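Local coordinates for protein histone-lysine N-methyltransferase, H3 lysine-9 specific SUVH4 (Arabidopsis thaliana, PDB 4QEO) that methylates histone H3 at the tail lysine that marks epigenetic transcriptional repression and binds methylated DNA, coupling DNA methylation to that histone mark, at residues Gly291-Ser301 against Cys304-Phe314; Asp318-Glu326 against Tyr374-Cys382. All blocks are in the same frame, centred on the assembly; numbering follows the deposited sequence.

Contact 1 of 2, residues Gly291-Ser301 against Cys304-Phe314; sequences GCNCRGSCTDS and CACAKLNGGNF. With ZN (zinc ion), chain H; ZN (zinc ion), chain F; ZN (zinc ion), chain G.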
# COMPACT_ATOMS: atom_id res chain seq x y z
N GLY A 291 3.85 -31.78 -7.91
CA GLY A 291 2.78 -30.91 -8.34
C GLY A 291 1.40 -31.51 -8.18
O GLY A 291 1.25 -32.65 -7.74
N CYS A 292 0.38 -30.73 -8.53
CA CYS A 292 -1.02 -31.11 -8.35
C CYS A 292 -1.64 -31.57 -9.67
O CYS A 292 -1.07 -31.36 -10.74
CB CYS A 292 -1.80 -29.93 -7.78
SG CYS A 292 -1.97 -28.49 -8.91
N ASN A 293 -2.83 -32.17 -9.59
CA ASN A 293 -3.46 -32.73 -10.79
C ASN A 293 -4.68 -31.96 -11.26
O ASN A 293 -5.46 -32.47 -12.06
CB ASN A 293 -3.81 -34.21 -10.58
CG ASN A 293 -4.90 -34.41 -9.55
OD1 ASN A 293 -6.08 -34.13 -9.81
ND2 ASN A 293 -4.53 -34.90 -8.38
N CYS A 294 -4.86 -30.74 -10.77
CA CYS A 294 -6.02 -29.93 -11.13
C CYS A 294 -5.99 -29.57 -12.61
O CYS A 294 -4.93 -29.49 -13.22
CB CYS A 294 -6.06 -28.67 -10.27
SG CYS A 294 -5.90 -28.98 -8.48
N ARG A 295 -7.16 -29.34 -13.19
CA ARG A 295 -7.25 -28.88 -14.57
C ARG A 295 -7.63 -27.40 -14.63
O ARG A 295 -8.52 -26.96 -13.90
CB ARG A 295 -8.28 -29.70 -15.34
CG ARG A 295 -7.90 -31.15 -15.57
CD ARG A 295 -9.13 -31.98 -15.90
NE ARG A 295 -10.07 -31.25 -16.74
CZ ARG A 295 -10.49 -31.66 -17.93
NH1 ARG A 295 -10.07 -32.82 -18.43
NH2 ARG A 295 -11.35 -30.92 -18.63
N GLY A 296 -6.96 -26.64 -15.48
CA GLY A 296 -7.30 -25.25 -15.70
C GLY A 296 -6.79 -24.31 -14.62
O GLY A 296 -5.78 -23.64 -14.81
N SER A 297 -7.50 -24.26 -13.49
CA SER A 297 -7.07 -23.47 -12.34
C SER A 297 -7.33 -24.20 -11.03
O SER A 297 -8.27 -24.98 -10.93
CB SER A 297 -7.77 -22.11 -12.33
OG SER A 297 -7.30 -21.30 -13.39
N CYS A 298 -6.50 -23.94 -10.02
CA CYS A 298 -6.63 -24.61 -8.73
C CYS A 298 -7.54 -23.81 -7.80
O CYS A 298 -7.22 -22.68 -7.42
CB CYS A 298 -5.26 -24.82 -8.10
SG CYS A 298 -4.11 -25.69 -9.21
N THR A 299 -8.67 -24.42 -7.44
CA THR A 299 -9.73 -23.74 -6.69
C THR A 299 -10.12 -24.49 -5.42
O THR A 299 -10.45 -23.87 -4.40
CB THR A 299 -10.98 -23.57 -7.56
OG1 THR A 299 -11.39 -24.85 -8.08
CG2 THR A 299 -10.68 -22.64 -8.73
N ASP A 300 -10.09 -25.81 -5.46
CA ASP A 300 -10.50 -26.60 -4.31
C ASP A 300 -9.31 -27.08 -3.50
O ASP A 300 -8.47 -27.82 -4.01
CB ASP A 300 -11.37 -27.77 -4.75
CG ASP A 300 -11.50 -28.84 -3.68
OD1 ASP A 300 -11.50 -28.52 -2.47
OD2 ASP A 300 -11.60 -30.02 -4.06
N SER A 301 -9.27 -26.68 -2.24
CA SER A 301 -8.19 -27.07 -1.33
C SER A 301 -8.19 -28.56 -0.97
O SER A 301 -7.19 -29.08 -0.48
CB SER A 301 -8.23 -26.22 -0.06
OG SER A 301 -7.26 -26.67 0.86
N CYS A 304 -6.47 -30.20 -4.58
CA CYS A 304 -5.15 -29.66 -4.88
C CYS A 304 -4.07 -29.92 -3.83
O CYS A 304 -4.13 -29.40 -2.72
CB CYS A 304 -5.23 -28.16 -5.14
SG CYS A 304 -3.62 -27.50 -5.66
N ALA A 305 -3.05 -30.68 -4.22
CA ALA A 305 -1.90 -30.99 -3.36
C ALA A 305 -1.07 -29.75 -3.00
O ALA A 305 -0.41 -29.71 -1.96
CB ALA A 305 -1.01 -32.01 -4.04
N CYS A 306 -1.07 -28.75 -3.87
CA CYS A 306 -0.25 -27.58 -3.62
C CYS A 306 -0.85 -26.79 -2.44
O CYS A 306 -0.14 -26.32 -1.53
CB CYS A 306 -0.05 -26.75 -4.91
SG CYS A 306 0.60 -27.74 -6.36
N ALA A 307 -2.18 -26.71 -2.42
CA ALA A 307 -2.89 -26.13 -1.28
C ALA A 307 -2.52 -26.87 -0.00
O ALA A 307 -2.22 -26.25 1.02
CB ALA A 307 -4.39 -26.19 -1.51
N LYS A 308 -2.54 -28.20 -0.07
CA LYS A 308 -2.18 -29.04 1.06
C LYS A 308 -0.78 -28.70 1.56
O LYS A 308 -0.53 -28.64 2.77
CB LYS A 308 -2.26 -30.52 0.69
CG LYS A 308 -3.66 -31.01 0.38
CD LYS A 308 -3.68 -32.51 0.14
CE LYS A 308 -5.09 -33.02 -0.06
NZ LYS A 308 -5.99 -32.62 1.06
N LEU A 309 0.14 -28.48 0.62
CA LEU A 309 1.48 -28.03 0.97
C LEU A 309 1.42 -26.72 1.74
O LEU A 309 2.24 -26.48 2.63
CB LEU A 309 2.34 -27.85 -0.29
CG LEU A 309 3.03 -29.07 -0.90
CD1 LEU A 309 3.76 -28.67 -2.17
CD2 LEU A 309 3.98 -29.73 0.09
N ASN A 310 0.47 -25.85 1.40
CA ASN A 310 0.38 -24.57 2.11
C ASN A 310 -0.30 -24.64 3.48
O ASN A 310 -0.44 -23.63 4.18
CB ASN A 310 -0.26 -23.50 1.24
CG ASN A 310 0.63 -23.08 0.09
OD1 ASN A 310 1.64 -22.41 0.29
ND2 ASN A 310 0.25 -23.47 -1.12
N GLY A 311 -0.73 -25.84 3.87
CA GLY A 311 -1.38 -26.02 5.15
C GLY A 311 -2.87 -26.23 5.02
O GLY A 311 -3.61 -26.15 6.00
N GLY A 312 -3.32 -26.49 3.80
CA GLY A 312 -4.71 -26.81 3.55
C GLY A 312 -5.50 -25.64 2.99
O GLY A 312 -6.73 -25.68 2.96
N ASN A 313 -4.80 -24.61 2.53
CA ASN A 313 -5.46 -23.41 2.03
C ASN A 313 -4.60 -22.67 1.01
O ASN A 313 -3.38 -22.77 1.02
CB ASN A 313 -5.82 -22.49 3.19
CG ASN A 313 -4.83 -22.58 4.34
OD1 ASN A 313 -3.64 -22.33 4.18
ND2 ASN A 313 -5.33 -22.95 5.52
N PHE A 314 -5.25 -21.93 0.12
CA PHE A 314 -4.53 -21.11 -0.85
C PHE A 314 -4.03 -19.81 -0.23
O PHE A 314 -4.78 -19.10 0.43
CB PHE A 314 -5.41 -20.83 -2.07
CG PHE A 314 -5.74 -22.06 -2.85
CD1 PHE A 314 -4.82 -22.61 -3.73
CD2 PHE A 314 -6.97 -22.68 -2.69
CE1 PHE A 314 -5.12 -23.76 -4.44
CE2 PHE A 314 -7.28 -23.83 -3.41
CZ PHE A 314 -6.35 -24.37 -4.28
ZN ZN H . -3.95 -27.69 -7.92
ZN ZN F . -0.19 -27.23 -8.28
ZN ZN G . -2.45 -24.49 -9.92

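Contact 2 of 2, residues Asp318-Glu326 against Tyr374-Cys382; sequences DLNDGRLIE and YIPAGSPVC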
# COMPACT_ATOMS: atom_id res chain seq x y z
N ASP A 318 -7.91 -14.46 -5.41
CA ASP A 318 -8.07 -14.10 -6.81
C ASP A 318 -8.66 -12.71 -6.93
O ASP A 318 -9.84 -12.55 -7.25
CB ASP A 318 -8.99 -15.10 -7.51
CG ASP A 318 -9.07 -14.86 -9.01
OD1 ASP A 318 -8.23 -14.11 -9.53
OD2 ASP A 318 -9.97 -15.43 -9.66
N LEU A 319 -7.84 -11.70 -6.68
CA LEU A 319 -8.30 -10.33 -6.69
C LEU A 319 -7.21 -9.48 -7.31
O LEU A 319 -6.03 -9.65 -6.97
CB LEU A 319 -8.59 -9.87 -5.26
CG LEU A 319 -8.99 -8.41 -5.03
CD1 LEU A 319 -10.35 -8.12 -5.68
CD2 LEU A 319 -9.02 -8.08 -3.54
N ASN A 320 -7.58 -8.59 -8.22
CA ASN A 320 -6.60 -7.73 -8.87
C ASN A 320 -5.47 -8.57 -9.46
O ASN A 320 -4.29 -8.24 -9.30
CB ASN A 320 -6.02 -6.70 -7.88
CG ASN A 320 -7.09 -5.89 -7.15
OD1 ASN A 320 -6.93 -5.53 -5.98
ND2 ASN A 320 -8.18 -5.58 -7.85
N ASP A 321 -5.83 -9.69 -10.09
CA ASP A 321 -4.86 -10.60 -10.71
C ASP A 321 -3.99 -11.35 -9.72
O ASP A 321 -2.95 -11.90 -10.09
CB ASP A 321 -3.99 -9.88 -11.75
CG ASP A 321 -4.79 -9.41 -12.94
OD1 ASP A 321 -5.60 -10.21 -13.46
OD2 ASP A 321 -4.61 -8.24 -13.35
N GLY A 322 -4.41 -11.38 -8.45
CA GLY A 322 -3.77 -12.22 -7.46
C GLY A 322 -3.04 -11.43 -6.39
O GLY A 322 -2.14 -10.65 -6.70
N ARG A 323 -3.41 -11.65 -5.13
CA ARG A 323 -2.80 -10.94 -4.02
C ARG A 323 -2.49 -11.91 -2.88
O ARG A 323 -3.31 -12.76 -2.52
CB ARG A 323 -3.71 -9.79 -3.53
CG ARG A 323 -3.68 -8.56 -4.45
CD ARG A 323 -4.84 -7.57 -4.18
NE ARG A 323 -4.69 -6.88 -2.90
CZ ARG A 323 -5.52 -5.94 -2.45
NH1 ARG A 323 -6.57 -5.56 -3.18
NH2 ARG A 323 -5.31 -5.36 -1.27
N LEU A 324 -1.29 -11.80 -2.34
CA LEU A 324 -0.89 -12.63 -1.21
C LEU A 324 -1.66 -12.15 -0.00
O LEU A 324 -1.68 -10.96 0.30
CB LEU A 324 0.61 -12.50 -0.95
CG LEU A 324 1.18 -13.32 0.19
CD1 LEU A 324 1.05 -14.83 -0.11
CD2 LEU A 324 2.64 -12.94 0.40
N ILE A 325 -2.31 -13.08 0.69
CA ILE A 325 -3.12 -12.71 1.84
C ILE A 325 -2.27 -12.24 3.02
O ILE A 325 -2.58 -11.23 3.65
CB ILE A 325 -4.06 -13.86 2.26
CG1 ILE A 325 -5.11 -14.11 1.16
CG2 ILE A 325 -4.75 -13.56 3.58
CD1 ILE A 325 -5.84 -15.41 1.28
N GLU A 326 -1.19 -12.97 3.30
CA GLU A 326 -0.29 -12.62 4.38
C GLU A 326 1.06 -13.33 4.22
O GLU A 326 1.16 -14.36 3.55
CB GLU A 326 -0.90 -13.01 5.73
CG GLU A 326 -1.12 -14.51 5.88
CD GLU A 326 -1.88 -14.87 7.14
OE1 GLU A 326 -1.45 -14.45 8.24
OE2 GLU A 326 -2.92 -15.57 7.03
N TYR A 374 -0.99 2.76 -8.88
CA TYR A 374 -1.30 2.22 -7.57
C TYR A 374 -0.94 0.74 -7.48
O TYR A 374 -1.20 -0.02 -8.41
CB TYR A 374 -2.79 2.43 -7.27
CG TYR A 374 -3.13 3.88 -6.96
CD1 TYR A 374 -2.88 4.41 -5.70
CD2 TYR A 374 -3.67 4.72 -7.92
CE1 TYR A 374 -3.18 5.73 -5.40
CE2 TYR A 374 -3.97 6.05 -7.64
CZ TYR A 374 -3.72 6.55 -6.38
OH TYR A 374 -4.02 7.87 -6.09
N ILE A 375 -0.31 0.36 -6.37
CA ILE A 375 0.01 -1.04 -6.09
C ILE A 375 -0.72 -1.53 -4.83
O ILE A 375 -0.41 -1.09 -3.72
CB ILE A 375 1.52 -1.26 -5.92
CG1 ILE A 375 2.27 -0.80 -7.18
CG2 ILE A 375 1.82 -2.72 -5.63
CD1 ILE A 375 3.77 -0.97 -7.10
N PRO A 376 -1.71 -2.42 -5.00
CA PRO A 376 -2.45 -2.93 -3.84
C PRO A 376 -1.58 -3.81 -2.96
O PRO A 376 -0.72 -4.54 -3.46
CB PRO A 376 -3.58 -3.76 -4.48
CG PRO A 376 -3.69 -3.25 -5.89
CD PRO A 376 -2.28 -2.89 -6.27
N ALA A 377 -1.82 -3.74 -1.65
CA ALA A 377 -1.10 -4.58 -0.69
C ALA A 377 -1.32 -6.05 -0.99
O ALA A 377 -2.46 -6.48 -1.17
CB ALA A 377 -1.57 -4.25 0.73
N GLY A 378 -0.24 -6.82 -1.04
CA GLY A 378 -0.33 -8.23 -1.36
C GLY A 378 0.03 -8.53 -2.80
O GLY A 378 0.20 -9.68 -3.17
N SER A 379 0.14 -7.49 -3.62
CA SER A 379 0.47 -7.69 -5.03
C SER A 379 1.93 -8.03 -5.14
O SER A 379 2.76 -7.46 -4.42
CB SER A 379 0.17 -6.44 -5.87
OG SER A 379 -1.20 -6.07 -5.84
N PRO A 380 2.26 -8.98 -6.03
CA PRO A 380 3.68 -9.24 -6.29
C PRO A 380 4.29 -8.09 -7.08
O PRO A 380 3.65 -7.55 -7.99
CB PRO A 380 3.65 -10.51 -7.15
CG PRO A 380 2.31 -10.47 -7.82
CD PRO A 380 1.37 -9.84 -6.83
N VAL A 381 5.50 -7.70 -6.71
CA VAL A 381 6.25 -6.73 -7.49
C VAL A 381 7.27 -7.45 -8.40
O VAL A 381 7.27 -7.22 -9.61
CB VAL A 381 6.95 -5.69 -6.59
CG1 VAL A 381 7.81 -4.74 -7.43
CG2 VAL A 381 5.92 -4.91 -5.81
N CYS A 382 8.11 -8.31 -7.83
CA CYS A 382 9.04 -9.04 -8.72
C CYS A 382 9.80 -10.09 -7.98
O CYS A 382 9.97 -9.98 -6.79
CB CYS A 382 10.07 -8.10 -9.35
SG CYS A 382 11.05 -7.19 -8.14

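Contact 1 of 2, residues Gly291-Ser301 against Cys304-Phe314
Phe314 slots its ring between Cys298 O, which lies over one face, and Ala307 CB on the opposite face, 3.8 Å above the plane and displaced toward the rim. Asp300 C meets the ring edge near its plane, while Thr299 O approaches obliquely, 3.3 Å from Phe314 CE2. Cys298 CB also packs on Phe314 CE1, so the aromatic wedge borders directly on the metal cluster. There the segments illustrate how zinc-thiolate bonds can do the work of a hydrophobic core: zinc ion H takes all its ligands from this contact, Cys292, Cys294 and Cys298 from one side and Cys304 from the other, with Cys304 SG 2.3 Å away. Cys292 SG, turned between its backbone N and carbonyl carbon (chi1 67°), bridges to zinc ion F at 2.3 Å, where Cys306 is a further ligand. Cys298 SG likewise bridges to zinc ion G. Cys334 and Cys338 complete the F site, and Cys334, Cys340 and Cys344 the G site, giving the triangular three-zinc cluster of pre-SET domains. Cys304 is also the N-cap of helix 305-309: its SG accepts a weak bond from Ala307 N at 3.6 Å, and the helix start probably adds to the stabilisation of this thiolate. Cys304 N donates a nearly straight bond to Asp300 O (3.2 Å, 166°). Asp300 turns its carboxylate elsewhere, to the backbone N atoms of Lys302 and Lys303. Ser301 OG donates to Gly312 O, though the modelled separation is so short that its exact length is doubtful. Helix 305-309 ends in a Schellman motif at Gly311, and the chain runs on through Phe314 into strand 316-317, while Asn310 OD1 accepts from Phe332 N in strand 331-332.

Contact 2 of 2, residues Asp318-Glu326 against Tyr374-Cys382
Arg323 extends along the turn at 376-379, and its side chain can be read atom by atom. CB lies beside the carbonyl of Gly378; CG passes Ser379 OG at 3.8 Å; CD lies 4.0 Å from both Ala377 O and Pro376 CB. A bend at the third torsion (chi3 70°) then swings the guanidinium across the proline, with Pro376 CB 3.5 Å above the centre of one face. At the edge, NE donates to Ala377 O (2.9 Å, 146°), reinforced by a weak bond from NH2 to the same oxygen at 3.1 Å. NH1 turns back to Asn320 OD1 at 2.8 Å, a partner tilted from the guanidinium plane. An alanine here takes away the donors to Ala377 O and Asn320 OD1 and the flat group lying over Pro376 CB, which would probably leave the Asn320 amide freer to turn and open a gap beside the proline. The two pieces being joined are a pre-SET beta hairpin, strands 316-317 and 323-324 linked through a type I' turn from Leu319 to Gly322, and the type II turn from Pro376 to Ser379 that leads into SET strand 380-383. Their backbones meet where Leu324 N donates to Gly378 O (2.7 Å, 165°). Gly378 could hardly be anything else, since a beta carbon would run into Leu324 O. The turn is braced from within: Ser379 N and Ser379 OG reach Pro376 O from the same face of its plane. Gly322 O, buried without a hydrogen-bond partner, rests 3.6 Å from Pro380 CD. Beyond the pair, Leu324 packs on Phe468 and Phe487 of the SET sheet, whereas Ala377 faces Asn22 of helix 10-30.

From the N terminus, the chain passes helix 10-30 and the SRA region before reaching the pre-SET part, where contact 1 closes a short loop at 291-314. Four residues on, segment 318-326 opens the longer loop that contact 2 closes at 374-382. The two contacts are thus in series, neither nested nor crossing, with centres about 19 Å apart. They are still linked: the longer loop carries Cys334, Cys338, Cys340 and Cys344, which complete the zinc sites begun in contact 1. Packing of Phe314 O against Ile325 CD1 joins them directly. Contact 1 is internal to the pre-SET region; contact 2 ties that region to the SET fold.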